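Local coordinates for protein D-aminopeptidase (Burkholderia sp. LK4, PDB 5TZB) that probably removes beta-amino acids from the N-terminus of short peptides, as a beta-aminopeptidase of the Ntn-hydrolase type, at residues C[259-270]-C[297-308]; C[114-125]-C[156-166]. One frame throughout, in Å; residues are numbered along the deposited sequence.

Interaction 1 of 2, residues C[259-270]-C[297-308]; sequences SIVVTIATDAPL and SGDIFLAFATGN
V262 and F301 lie side by side in a parallel pair of neighbouring strands, 260-266 and 298-305, whose axes within these segments approach to 4.6 Å. The backbone ladder runs from I260 N on G298 O to T306 N on T266 O. Its first rung meets G298 O from 47° above the carbonyl plane, whereas I264 N lies in the plane of L302 O at 2.7 Å. CA-H...O contacts, such as T263 CA to L302 O, fill in between the rungs.

Polar side chains close the N-terminal end. S259 OG takes the G298 N-H at 2.8 Å, while S259 N makes a weak bond to S297 OG. D299 OD1 reaches back to I260 N, also weakly.

Apolar contacts alternate between the sheet faces. On one, V262 CG2 meets F301 CD1 at 3.6 Å, obliquely to the ring. On the other, F304 has CG between its backbone N and carbonyl carbon (chi1 70°), which leans the ring over the neighbouring strand. A265 CB sits over its face, 3.9 Å from the centroid, in a CH-pi contact, and T263 CG2 comes up to its edge at CE2.

Past the end of strand 260-266 the chain bends back, and L270 CB packs on A305 CB at 3.8 Å. A water joins L270 O to N308 N and ND2, and N308 OD1 is held by K327 N.

Helix 272-289 covers I264 and F301, while V144 and M146 of strand 144-148 back L302 and T263: a beta-alpha-beta crossover, its helix on the outer face of one sheet and the second sheet on the other, as in the alpha-beta-beta-alpha sandwich of Ntn hydrolases.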
loop_
_atom_site.group_PDB
_atom_site.type_symbol
_atom_site.label_atom_id
_atom_site.label_comp_id
_atom_site.label_asym_id
_atom_site.label_seq_id
_atom_site.Cartn_x
_atom_site.Cartn_y
_atom_site.Cartn_z
ATOM N N SER C 259 3.983 -21.295 -4.811
ATOM C CA SER C 259 3.296 -20.138 -5.376
ATOM C C SER C 259 1.860 -20.477 -5.751
ATOM O O SER C 259 1.550 -21.620 -6.083
ATOM C CB SER C 259 4.024 -19.609 -6.616
ATOM O OG SER C 259 5.345 -19.185 -6.318
ATOM N N ILE C 260 0.984 -19.479 -5.711
ATOM C CA ILE C 260 -0.341 -19.671 -6.282
ATOM C C ILE C 260 -0.863 -18.360 -6.837
ATOM O O ILE C 260 -0.880 -17.336 -6.151
ATOM C CB ILE C 260 -1.368 -20.273 -5.270
ATOM C CG1 ILE C 260 -2.755 -20.370 -5.922
ATOM C CG2 ILE C 260 -1.426 -19.469 -3.964
ATOM C CD1 ILE C 260 -3.811 -21.051 -5.050
ATOM N N VAL C 261 -1.275 -18.393 -8.101
ATOM C CA VAL C 261 -1.904 -17.224 -8.697
ATOM C C VAL C 261 -3.402 -17.472 -8.745
ATOM O O VAL C 261 -3.851 -18.586 -9.001
ATOM C CB VAL C 261 -1.336 -16.892 -10.102
ATOM C CG1 VAL C 261 0.159 -16.551 -10.001
ATOM C CG2 VAL C 261 -1.529 -18.030 -11.052
ATOM N N VAL C 262 -4.165 -16.436 -8.409
ATOM C CA VAL C 262 -5.619 -16.530 -8.321
ATOM C C VAL C 262 -6.272 -15.422 -9.146
ATOM O O VAL C 262 -5.877 -14.267 -9.039
ATOM C CB VAL C 262 -6.118 -16.408 -6.846
ATOM C CG1 VAL C 262 -7.619 -16.564 -6.778
ATOM C CG2 VAL C 262 -5.464 -17.464 -5.961
ATOM N N THR C 263 -7.242 -15.777 -9.983
ATOM C CA THR C 263 -8.106 -14.772 -10.579
ATOM C C THR C 263 -9.517 -15.011 -10.079
ATOM O O THR C 263 -10.019 -16.126 -10.153
ATOM C CB THR C 263 -8.104 -14.776 -12.130
ATOM O OG1 THR C 263 -6.796 -14.466 -12.623
ATOM C CG2 THR C 263 -9.067 -13.712 -12.659
ATOM N N ILE C 264 -10.116 -13.965 -9.521
ATOM C CA ILE C 264 -11.514 -13.966 -9.114
ATOM C C ILE C 264 -12.320 -13.143 -10.111
ATOM O O ILE C 264 -11.933 -12.019 -10.433
ATOM C CB ILE C 264 -11.680 -13.370 -7.708
ATOM C CG1 ILE C 264 -11.030 -14.292 -6.664
ATOM C CG2 ILE C 264 -13.166 -13.142 -7.384
ATOM C CD1 ILE C 264 -10.810 -13.602 -5.292
ATOM N N ALA C 265 -13.431 -13.683 -10.608
ATOM C CA ALA C 265 -14.310 -12.887 -11.476
ATOM C C ALA C 265 -15.719 -12.808 -10.899
ATOM O O ALA C 265 -16.206 -13.748 -10.244
ATOM C CB ALA C 265 -14.350 -13.463 -12.888
ATOM N N THR C 266 -16.394 -11.696 -11.165
ATOM C CA THR C 266 -17.787 -11.567 -10.748
ATOM C C THR C 266 -18.549 -10.669 -11.689
ATOM O O THR C 266 -17.974 -9.734 -12.256
ATOM C CB THR C 266 -17.924 -11.003 -9.317
ATOM O OG1 THR C 266 -19.302 -11.000 -8.945
ATOM C CG2 THR C 266 -17.391 -9.573 -9.224
ATOM N N ASP C 267 -19.850 -10.928 -11.837
ATOM C CA ASP C 267 -20.683 -10.032 -12.637
ATOM C C ASP C 267 -21.331 -8.961 -11.772
ATOM O O ASP C 267 -22.101 -8.145 -12.275
ATOM C CB ASP C 267 -21.769 -10.800 -13.398
ATOM C CG ASP C 267 -22.693 -11.583 -12.488
ATOM O OD1 ASP C 267 -22.398 -11.728 -11.280
ATOM O OD2 ASP C 267 -23.726 -12.076 -12.999
ATOM N N ALA C 268 -21.003 -8.951 -10.483
ATOM C CA ALA C 268 -21.409 -7.848 -9.618
ATOM C C ALA C 268 -20.766 -6.534 -10.096
ATOM O O ALA C 268 -19.644 -6.538 -10.588
ATOM C CB ALA C 268 -21.027 -8.140 -8.170
ATOM N N PRO C 269 -21.493 -5.412 -9.993
ATOM C CA PRO C 269 -20.907 -4.120 -10.392
ATOM C C PRO C 269 -19.976 -3.555 -9.316
ATOM O O PRO C 269 -20.400 -2.733 -8.513
ATOM C CB PRO C 269 -22.129 -3.222 -10.588
ATOM C CG PRO C 269 -23.167 -3.804 -9.647
ATOM C CD PRO C 269 -22.929 -5.301 -9.666
ATOM N N LEU C 270 -18.760 -4.086 -9.228
ATOM C CA LEU C 270 -17.790 -3.625 -8.245
ATOM C C LEU C 270 -16.892 -2.537 -8.806
ATOM O O LEU C 270 -16.382 -2.671 -9.926
ATOM C CB LEU C 270 -16.927 -4.790 -7.753
ATOM C CG LEU C 270 -17.645 -5.878 -6.943
ATOM C CD1 LEU C 270 -16.638 -6.912 -6.470
ATOM C CD2 LEU C 270 -18.390 -5.279 -5.768
ATOM N N SER C 297 6.661 -18.767 -1.562
ATOM C CA SER C 297 5.434 -18.872 -2.353
ATOM C C SER C 297 4.916 -17.538 -2.911
ATOM O O SER C 297 4.504 -16.661 -2.164
ATOM C CB SER C 297 4.346 -19.539 -1.500
ATOM O OG SER C 297 3.261 -19.952 -2.290
ATOM N N GLY C 298 4.915 -17.399 -4.231
ATOM C CA GLY C 298 4.377 -16.208 -4.863
ATOM C C GLY C 298 2.865 -16.253 -4.825
ATOM O O GLY C 298 2.225 -16.864 -5.689
ATOM N N ASP C 299 2.288 -15.627 -3.804
ATOM C CA ASP C 299 0.844 -15.679 -3.623
ATOM C C ASP C 299 0.226 -14.347 -4.046
ATOM O O ASP C 299 0.190 -13.374 -3.284
ATOM C CB ASP C 299 0.508 -16.053 -2.174
ATOM C CG ASP C 299 1.143 -17.395 -1.757
ATOM O OD1 ASP C 299 1.461 -18.222 -2.649
ATOM O OD2 ASP C 299 1.341 -17.624 -0.547
ATOM N N ILE C 300 -0.230 -14.310 -5.295
ATOM C CA ILE C 300 -0.646 -13.060 -5.922
ATOM C C ILE C 300 -2.056 -13.181 -6.485
ATOM O O ILE C 300 -2.348 -14.103 -7.257
ATOM C CB ILE C 300 0.366 -12.661 -7.027
ATOM C CG1 ILE C 300 1.749 -12.460 -6.402
ATOM C CG2 ILE C 300 -0.102 -11.429 -7.798
ATOM C CD1 ILE C 300 2.874 -12.218 -7.410
ATOM N N PHE C 301 -2.928 -12.257 -6.087
ATOM C CA PHE C 301 -4.357 -12.380 -6.364
ATOM C C PHE C 301 -4.920 -11.213 -7.182
ATOM O O PHE C 301 -4.627 -10.049 -6.911
ATOM C CB PHE C 301 -5.151 -12.481 -5.052
ATOM C CG PHE C 301 -4.541 -13.406 -4.026
ATOM C CD1 PHE C 301 -3.979 -14.616 -4.390
ATOM C CD2 PHE C 301 -4.541 -13.048 -2.674
ATOM C CE1 PHE C 301 -3.412 -15.460 -3.423
ATOM C CE2 PHE C 301 -3.976 -13.890 -1.706
ATOM C CZ PHE C 301 -3.421 -15.091 -2.080
ATOM N N LEU C 302 -5.762 -11.541 -8.153
ATOM C CA LEU C 302 -6.410 -10.553 -9.003
ATOM C C LEU C 302 -7.898 -10.796 -8.992
ATOM O O LEU C 302 -8.333 -11.942 -9.041
ATOM C CB LEU C 302 -5.879 -10.627 -10.433
ATOM C CG LEU C 302 -6.566 -9.804 -11.532
ATOM C CD1 LEU C 302 -6.422 -8.328 -11.289
ATOM C CD2 LEU C 302 -5.960 -10.164 -12.873
ATOM N N ALA C 303 -8.667 -9.720 -8.901
ATOM C CA ALA C 303 -10.114 -9.786 -9.022
ATOM C C ALA C 303 -10.615 -8.762 -10.046
ATOM O O ALA C 303 -10.187 -7.609 -10.035
ATOM C CB ALA C 303 -10.766 -9.554 -7.688
ATOM N N PHE C 304 -11.494 -9.187 -10.945
ATOM C CA PHE C 304 -12.141 -8.237 -11.856
ATOM C C PHE C 304 -13.658 -8.429 -11.878
ATOM O O PHE C 304 -14.177 -9.525 -11.620
ATOM C CB PHE C 304 -11.549 -8.325 -13.274
ATOM C CG PHE C 304 -11.893 -9.593 -14.027
ATOM C CD1 PHE C 304 -13.031 -9.669 -14.828
ATOM C CD2 PHE C 304 -11.044 -10.690 -13.976
ATOM C CE1 PHE C 304 -13.336 -10.829 -15.523
ATOM C CE2 PHE C 304 -11.340 -11.851 -14.675
ATOM C CZ PHE C 304 -12.495 -11.920 -15.450
ATOM N N ALA C 305 -14.362 -7.347 -12.198
ATOM C CA ALA C 305 -15.814 -7.347 -12.201
ATOM C C ALA C 305 -16.343 -6.970 -13.585
ATOM O O ALA C 305 -15.785 -6.091 -14.246
ATOM C CB ALA C 305 -16.335 -6.382 -11.142
ATOM N N THR C 306 -17.429 -7.617 -14.014
ATOM C CA THR C 306 -17.988 -7.356 -15.345
ATOM C C THR C 306 -19.274 -6.535 -15.291
ATOM O O THR C 306 -19.793 -6.136 -16.334
ATOM C CB THR C 306 -18.263 -8.668 -16.107
ATOM O OG1 THR C 306 -19.227 -9.446 -15.383
ATOM C CG2 THR C 306 -16.980 -9.493 -16.261
ATOM N N GLY C 307 -19.759 -6.252 -14.079
ATOM C CA GLY C 307 -21.036 -5.582 -13.869
ATOM C C GLY C 307 -21.171 -4.214 -14.501
ATOM O O GLY C 307 -22.222 -3.858 -15.036
ATOM N N ASN C 308 -20.106 -3.426 -14.430
ATOM C CA ASN C 308 -20.058 -2.170 -15.164
ATOM C C ASN C 308 -19.446 -2.382 -16.545
ATOM O O ASN C 308 -18.366 -2.951 -16.662
ATOM C CB ASN C 308 -19.275 -1.123 -14.364
ATOM C CG ASN C 308 -20.041 -0.636 -13.149
ATOM O OD1 ASN C 308 -21.038 0.083 -13.272
ATOM N ND2 ASN C 308 -19.608 -1.055 -11.974
HETATM O O HOH W 1 -17.748 -3.438 -12.343
#

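Interaction 2 of 2, residues C[114-125]-C[156-166]; sequences TNTHSVGAVRDA and IWGQHVSAAHV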
loop_
_atom_site.group_PDB
_atom_site.type_symbol
_atom_site.label_atom_id
_atom_site.label_comp_id
_atom_site.label_asym_id
_atom_site.label_seq_id
_atom_site.Cartn_x
_atom_site.Cartn_y
_atom_site.Cartn_z
ATOM N N THR C 114 1.482 -18.574 -16.727
ATOM C CA THR C 114 2.507 -19.456 -17.291
ATOM C C THR C 114 3.595 -19.736 -16.238
ATOM O O THR C 114 3.362 -19.530 -15.060
ATOM C CB THR C 114 3.110 -18.854 -18.578
ATOM O OG1 THR C 114 3.952 -19.817 -19.225
ATOM C CG2 THR C 114 3.885 -17.586 -18.287
ATOM N N ASN C 115 4.767 -20.224 -16.644
ATOM C CA ASN C 115 5.861 -20.438 -15.693
ATOM C C ASN C 115 6.721 -19.180 -15.533
ATOM O O ASN C 115 6.635 -18.272 -16.357
ATOM C CB ASN C 115 6.738 -21.612 -16.123
ATOM C CG ASN C 115 7.535 -21.308 -17.378
ATOM O OD1 ASN C 115 8.555 -20.616 -17.324
ATOM N ND2 ASN C 115 7.091 -21.841 -18.510
ATOM N N THR C 116 7.555 -19.148 -14.490
ATOM C CA THR C 116 8.306 -17.947 -14.110
ATOM C C THR C 116 9.220 -17.383 -15.200
ATOM O O THR C 116 9.389 -16.167 -15.299
ATOM C CB THR C 116 9.173 -18.198 -12.851
ATOM O OG1 THR C 116 8.421 -18.959 -11.886
ATOM C CG2 THR C 116 9.609 -16.866 -12.240
ATOM N N HIS C 117 9.827 -18.250 -16.000
ATOM C CA HIS C 117 10.794 -17.784 -16.979
ATOM C C HIS C 117 10.188 -17.517 -18.361
ATOM O O HIS C 117 10.896 -17.163 -19.296
ATOM C CB HIS C 117 11.948 -18.783 -17.068
ATOM C CG HIS C 117 12.813 -18.787 -15.844
ATOM N ND1 HIS C 117 13.876 -19.646 -15.672
ATOM C CD2 HIS C 117 12.780 -18.004 -14.738
ATOM C CE1 HIS C 117 14.449 -19.411 -14.505
ATOM N NE2 HIS C 117 13.804 -18.414 -13.919
ATOM N N SER C 118 8.875 -17.645 -18.471
ATOM C CA SER C 118 8.200 -17.419 -19.739
ATOM C C SER C 118 7.273 -16.196 -19.729
ATOM O O SER C 118 6.601 -15.917 -20.728
ATOM C CB SER C 118 7.396 -18.672 -20.123
ATOM O OG SER C 118 8.240 -19.796 -20.290
ATOM N N VAL C 119 7.223 -15.478 -18.611
ATOM C CA VAL C 119 6.300 -14.347 -18.468
ATOM C C VAL C 119 6.467 -13.266 -19.542
ATOM O O VAL C 119 5.482 -12.800 -20.119
ATOM C CB VAL C 119 6.433 -13.701 -17.077
ATOM C CG1 VAL C 119 5.672 -12.331 -17.010
ATOM C CG2 VAL C 119 5.923 -14.672 -16.004
ATOM N N GLY C 120 7.708 -12.873 -19.817
ATOM C CA GLY C 120 7.960 -11.843 -20.801
ATOM C C GLY C 120 7.533 -12.202 -22.218
ATOM O O GLY C 120 6.909 -11.387 -22.920
ATOM N N ALA C 121 7.873 -13.419 -22.643
ATOM C CA ALA C 121 7.515 -13.877 -23.981
ATOM C C ALA C 121 5.984 -13.911 -24.125
ATOM O O ALA C 121 5.442 -13.500 -25.146
ATOM C CB ALA C 121 8.127 -15.258 -24.270
ATOM N N VAL C 122 5.300 -14.393 -23.093
ATOM C CA VAL C 122 3.840 -14.432 -23.091
ATOM C C VAL C 122 3.243 -13.028 -23.109
ATOM O O VAL C 122 2.299 -12.750 -23.864
ATOM C CB VAL C 122 3.297 -15.216 -21.864
ATOM C CG1 VAL C 122 1.795 -14.975 -21.677
ATOM C CG2 VAL C 122 3.634 -16.722 -21.999
ATOM N N ARG C 123 3.808 -12.137 -22.306
ATOM C CA ARG C 123 3.309 -10.773 -22.241
ATOM C C ARG C 123 3.429 -10.067 -23.593
ATOM O O ARG C 123 2.471 -9.459 -24.066
ATOM C CB ARG C 123 4.061 -9.974 -21.178
ATOM C CG ARG C 123 3.553 -8.546 -20.978
ATOM C CD ARG C 123 4.541 -7.534 -21.519
ATOM N NE ARG C 123 4.151 -6.171 -21.191
ATOM C CZ ARG C 123 4.515 -5.094 -21.879
ATOM N NH1 ARG C 123 5.289 -5.208 -22.949
ATOM N NH2 ARG C 123 4.109 -3.899 -21.477
ATOM N N ASP C 124 4.602 -10.147 -24.213
ATOM C CA ASP C 124 4.808 -9.438 -25.471
ATOM C C ASP C 124 4.035 -10.098 -26.611
ATOM O O ASP C 124 3.700 -9.442 -27.600
ATOM C CB ASP C 124 6.300 -9.321 -25.788
ATOM C CG ASP C 124 6.977 -8.200 -24.982
ATOM O OD1 ASP C 124 6.356 -7.708 -24.012
ATOM O OD2 ASP C 124 8.124 -7.809 -25.318
ATOM N N ALA C 125 3.731 -11.385 -26.465
ATOM C CA ALA C 125 2.886 -12.067 -27.440
ATOM C C ALA C 125 1.457 -11.534 -27.348
ATOM O O ALA C 125 0.777 -11.394 -28.355
ATOM C CB ALA C 125 2.913 -13.568 -27.221
ATOM N N ILE C 156 12.719 -25.279 -16.980
ATOM C CA ILE C 156 12.246 -23.906 -16.893
ATOM C C ILE C 156 13.270 -22.916 -17.450
ATOM O O ILE C 156 12.904 -21.815 -17.872
ATOM C CB ILE C 156 11.870 -23.522 -15.439
ATOM C CG1 ILE C 156 10.959 -22.288 -15.436
ATOM C CG2 ILE C 156 13.126 -23.326 -14.563
ATOM C CD1 ILE C 156 10.402 -21.898 -14.068
ATOM N N TRP C 157 14.544 -23.309 -17.463
ATOM C CA TRP C 157 15.592 -22.468 -18.037
ATOM C C TRP C 157 15.577 -22.541 -19.557
ATOM O O TRP C 157 16.144 -21.688 -20.234
ATOM C CB TRP C 157 16.962 -22.875 -17.495
ATOM C CG TRP C 157 17.199 -22.406 -16.095
ATOM C CD1 TRP C 157 17.168 -23.167 -14.956
ATOM C CD2 TRP C 157 17.506 -21.065 -15.675
ATOM N NE1 TRP C 157 17.429 -22.379 -13.853
ATOM C CE2 TRP C 157 17.634 -21.089 -14.266
ATOM C CE3 TRP C 157 17.677 -19.852 -16.351
ATOM C CZ2 TRP C 157 17.942 -19.946 -13.525
ATOM C CZ3 TRP C 157 17.971 -18.721 -15.617
ATOM C CH2 TRP C 157 18.102 -18.774 -14.213
ATOM N N GLY C 158 14.895 -23.552 -20.085
ATOM C CA GLY C 158 14.810 -23.761 -21.515
ATOM C C GLY C 158 13.897 -22.762 -22.208
ATOM O O GLY C 158 13.960 -22.623 -23.429
ATOM N N GLN C 159 13.034 -22.104 -21.436
ATOM C CA GLN C 159 12.114 -21.080 -21.956
ATOM C C GLN C 159 11.390 -21.588 -23.198
ATOM O O GLN C 159 11.550 -21.049 -24.297
ATOM C CB GLN C 159 12.869 -19.759 -22.229
ATOM C CG GLN C 159 13.333 -19.054 -20.930
ATOM C CD GLN C 159 14.055 -17.719 -21.155
ATOM O OE1 GLN C 159 15.016 -17.638 -21.917
ATOM N NE2 GLN C 159 13.602 -16.675 -20.471
ATOM N N HIS C 160 10.577 -22.626 -23.014
ATOM C CA HIS C 160 9.996 -23.340 -24.153
ATOM C C HIS C 160 8.627 -22.811 -24.591
ATOM O O HIS C 160 8.057 -23.303 -25.564
ATOM C CB HIS C 160 9.871 -24.831 -23.835
ATOM C CG HIS C 160 11.182 -25.506 -23.593
ATOM N ND1 HIS C 160 12.000 -25.937 -24.615
ATOM C CD2 HIS C 160 11.798 -25.863 -22.441
ATOM C CE1 HIS C 160 13.077 -26.505 -24.103
ATOM N NE2 HIS C 160 12.979 -26.473 -22.786
ATOM N N VAL C 161 8.098 -21.815 -23.883
ATOM C CA VAL C 161 6.803 -21.236 -24.244
ATOM C C VAL C 161 6.992 -20.120 -25.255
ATOM O O VAL C 161 7.855 -19.260 -25.079
ATOM C CB VAL C 161 6.048 -20.683 -23.002
ATOM C CG1 VAL C 161 4.708 -20.029 -23.402
ATOM C CG2 VAL C 161 5.829 -21.793 -21.989
ATOM N N SER C 162 6.178 -20.129 -26.309
ATOM C CA SER C 162 6.320 -19.169 -27.401
ATOM C C SER C 162 5.011 -18.458 -27.731
ATOM O O SER C 162 3.954 -18.801 -27.199
ATOM C CB SER C 162 6.830 -19.878 -28.651
ATOM O OG SER C 162 5.810 -20.708 -29.175
ATOM N N ALA C 163 5.089 -17.463 -28.613
ATOM C CA ALA C 163 3.900 -16.732 -29.039
ATOM C C ALA C 163 2.875 -17.667 -29.670
ATOM O O ALA C 163 1.669 -17.463 -29.523
ATOM C CB ALA C 163 4.274 -15.623 -30.011
ATOM N N ALA C 164 3.354 -18.688 -30.374
ATOM C CA ALA C 164 2.460 -19.636 -31.027
ATOM C C ALA C 164 1.620 -20.371 -29.981
ATOM O O ALA C 164 0.446 -20.654 -30.206
ATOM C CB ALA C 164 3.256 -20.626 -31.893
ATOM N N HIS C 165 2.223 -20.663 -28.832
ATOM C CA HIS C 165 1.505 -21.317 -27.745
ATOM C C HIS C 165 0.476 -20.377 -27.131
ATOM O O HIS C 165 -0.606 -20.801 -26.726
ATOM C CB HIS C 165 2.488 -21.809 -26.689
ATOM C CG HIS C 165 3.482 -22.787 -27.219
ATOM N ND1 HIS C 165 4.827 -22.711 -26.931
ATOM C CD2 HIS C 165 3.327 -23.867 -28.021
ATOM C CE1 HIS C 165 5.458 -23.705 -27.532
ATOM N NE2 HIS C 165 4.570 -24.418 -28.201
ATOM N N VAL C 166 0.813 -19.094 -27.064
ATOM C CA VAL C 166 -0.127 -18.107 -26.569
ATOM C C VAL C 166 -1.302 -18.020 -27.546
ATOM O O VAL C 166 -2.449 -17.902 -27.140
ATOM C CB VAL C 166 0.523 -16.717 -26.388
ATOM C CG1 VAL C 166 -0.502 -15.725 -25.925
ATOM C CG2 VAL C 166 1.672 -16.781 -25.384
HETATM O O HOH W 2 10.499 -21.296 -19.210
HETATM O O HOH W 3 9.367 -19.155 -22.742
#
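H117 points its imidazole at I156 and W157 from the turn linking strand 111-115 to helix 119-129, a type I turn from N115 to S118 that contains an Asx turn, with N115 OD1 accepting H117 N. The torsion that sets H117 CG beside its backbone N (chi1 -70°) carries CE1 over the centre of the indole face, 3.6 Å from W157 CE2. This is a T-shaped pair with planes at 59°, the histidine giving its edge. H117 ND1 also donates weakly to I156 O, and its NE2 is hydrogen-bonded to C141 of the third subunit. Q159 NE2 donates to H117 O at 3.0 Å, lying in the carbonyl plane.

I156 crosses the imidazole at about a right angle, its CD1 over one face. Its CG1 slides past the N115 amide, 3.5 Å from OD1; the ND2 of that amide is tied to T65.

V161 turns both methyls to the first segment. CG2 rests on S118 OG, and CG1 meets V122 CG2 at 3.7 Å. V166 CG2 continues this apolar seam on V122 and A125, ending where A125 CB touches A163 CB at the start of helix 163-172.

Two waters complete the join. One donates to both S118 OG and V161 O; the other accepts from S118 OG and donates to N115 OD1 and to I156 O, at 2.8 Å from the I156 oxygen.

Overall arrangement
Interaction 2 closes along the chain before interaction 1 opens. Their centres lie 22 Å apart, and their nearest atoms come within about 6 Å without touching. Interaction 1 is central, about 8 Å from the centre of the chain, in the sheet that holds strands 260-266 and 298-305. Interaction 2 is further out, about 17 Å from it, at the end of strand 111-115 in the other sheet. The two sheets face each other: Y113 OH is hydrogen-bonded to T263 OG1, and strand 144-148, hydrogen-bonded to T114, packs on 259-270. Interaction 1 thus belongs to the buried sandwich core, while 114-125 and 156-166 help form the interface with the third subunit of the tetramer.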